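Local atomic coordinates of short-chain type dehydrogenase/reductase (Mycobacterium ulcerans, PDB entry 3SVT), a protein that probably acts as an NAD-dependent oxidoreductase of the short-chain dehydrogenase/reductase family, possibly in the breakdown of aromatic hydrocarbons. Residues S169-D172 with H173-L177. Residues are numbered along the deposited sequence; the frame is centred on the assembly and turned at random.
Sequences SAVD and HLMQL
Chi1 of -64° puts CG of M175 beside its backbone N, and bends at chi2 (-55°) and chi3 bring the methyl alongside V171, one turn earlier on the same helix. As a result M175 CE lies 4.4 Å from V171 CG1, a loose apolar touch, while M175 CG rests 3.3 Å from V171 O. That same carbonyl accepts a hydrogen bond from the amide of M175, with M175 N and V171 O 3.0 Å apart, and M175 CE comes within 3.8 Å of V171 O; the carbonyl thus has both the amide and the side chain of M175 beside it. Around this pair the backbone winds regularly, with i to i+4 hydrogen bonds from H173 N to S169 O and from L174 N to A170 O. Q176 N to D172 O, at 3.1 Å, is the straightest of the four, 168° at the hydrogen. Q176 also lays its CG 3.6 Å from D172 O, and its NE2 is hydrogen-bonded to G247 O.

V171, L174 and M175 all pack on T127 of helix 113-140, and M175 also touches V189 and S191 of strand 187-198. The buried carboxylate of D172 is held by residues beyond this helix: OD1 is hydrogen-bonded to S191 OG, and OD2 to S150 OG as well as forming a salt bridge with R193, which would probably stabilise the charged form. S169 and H173 pack against H173 and S169 of the second subunit. This is a regular alpha-helical i to i+4 arrangement, in a helix flanking the parallel sheet of a Rossmann-type SDR fold and sharing in subunit assembly.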
loop_
_atom_site.group_PDB
_atom_site.type_symbol
_atom_site.label_atom_id
_atom_site.label_comp_id
_atom_site.label_asym_id
_atom_site.label_seq_id
_atom_site.Cartn_x
_atom_site.Cartn_y
_atom_site.Cartn_z
ATOM N N SER B 169 8.902 -8.807 4.722
ATOM C CA SER B 169 8.677 -7.370 4.428
ATOM C C SER B 169 9.982 -6.623 4.113
ATOM O O SER B 169 10.016 -5.796 3.190
ATOM C CB SER B 169 7.982 -6.650 5.573
ATOM O OG SER B 169 6.647 -7.097 5.703
ATOM N N ALA B 170 11.044 -6.926 4.863
ATOM C CA ALA B 170 12.350 -6.317 4.600
ATOM C C ALA B 170 12.842 -6.671 3.227
ATOM O O ALA B 170 13.414 -5.832 2.515
ATOM C CB ALA B 170 13.431 -6.737 5.638
ATOM N N VAL B 171 12.678 -7.939 2.890
ATOM C CA VAL B 171 13.132 -8.459 1.605
ATOM C C VAL B 171 12.376 -7.822 0.466
ATOM O O VAL B 171 12.969 -7.499 -0.562
ATOM C CB VAL B 171 12.975 -9.977 1.552
ATOM C CG1 VAL B 171 13.057 -10.487 0.138
ATOM C CG2 VAL B 171 14.038 -10.612 2.435
ATOM N N ASP B 172 11.078 -7.615 0.651
ATOM C CA ASP B 172 10.307 -6.927 -0.391
ATOM C C ASP B 172 10.815 -5.513 -0.592
ATOM O O ASP B 172 11.007 -5.071 -1.729
ATOM C CB ASP B 172 8.803 -7.005 -0.115
ATOM C CG ASP B 172 8.299 -8.444 -0.185
ATOM O OD1 ASP B 172 8.798 -9.189 -1.028
ATOM O OD2 ASP B 172 7.487 -8.870 0.644
ATOM N N HIS B 173 11.108 -4.823 0.511
ATOM C CA HIS B 173 11.647 -3.493 0.381
ATOM C C HIS B 173 13.005 -3.509 -0.334
ATOM O O HIS B 173 13.280 -2.635 -1.160
ATOM C CB HIS B 173 11.758 -2.777 1.729
ATOM C CG HIS B 173 12.150 -1.343 1.597
ATOM N ND1 HIS B 173 11.227 -0.328 1.503
ATOM C CD2 HIS B 173 13.364 -0.758 1.490
ATOM C CE1 HIS B 173 11.858 0.821 1.340
ATOM N NE2 HIS B 173 13.155 0.587 1.319
ATOM N N LEU B 174 13.845 -4.497 -0.002
ATOM C CA LEU B 174 15.179 -4.586 -0.611
ATOM C C LEU B 174 15.095 -4.801 -2.129
ATOM O O LEU B 174 15.898 -4.245 -2.878
ATOM C CB LEU B 174 16.012 -5.692 0.056
ATOM C CG LEU B 174 17.391 -6.011 -0.528
ATOM C CD1 LEU B 174 18.301 -4.811 -0.539
ATOM C CD2 LEU B 174 17.994 -7.127 0.307
ATOM N N MET B 175 14.113 -5.589 -2.582
ATOM C CA MET B 175 13.880 -5.776 -4.017
ATOM C C MET B 175 13.520 -4.448 -4.682
ATOM O O MET B 175 14.071 -4.088 -5.752
ATOM C CB MET B 175 12.750 -6.780 -4.279
ATOM C CG MET B 175 12.960 -8.235 -3.829
ATOM S SD MET B 175 14.424 -9.085 -4.414
ATOM C CE MET B 175 15.568 -8.722 -3.061
ATOM N N GLN B 176 12.613 -3.706 -4.053
ATOM C CA GLN B 176 12.246 -2.372 -4.572
ATOM C C GLN B 176 13.405 -1.348 -4.589
ATOM O O GLN B 176 13.613 -0.670 -5.602
ATOM C CB GLN B 176 11.023 -1.840 -3.835
ATOM C CG GLN B 176 9.797 -2.671 -4.168
ATOM C CD GLN B 176 8.542 -2.089 -3.630
ATOM O OE1 GLN B 176 8.485 -1.725 -2.459
ATOM N NE2 GLN B 176 7.518 -1.990 -4.477
ATOM N N LEU B 177 14.186 -1.286 -3.500
ATOM C CA LEU B 177 15.378 -0.443 -3.457
ATOM C C LEU B 177 16.356 -0.780 -4.590
ATOM O O LEU B 177 16.805 0.113 -5.322
ATOM C CB LEU B 177 16.072 -0.614 -2.114
ATOM C CG LEU B 177 17.381 0.121 -1.811
ATOM C CD1 LEU B 177 17.210 1.622 -1.998
ATOM C CD2 LEU B 177 17.848 -0.236 -0.377
#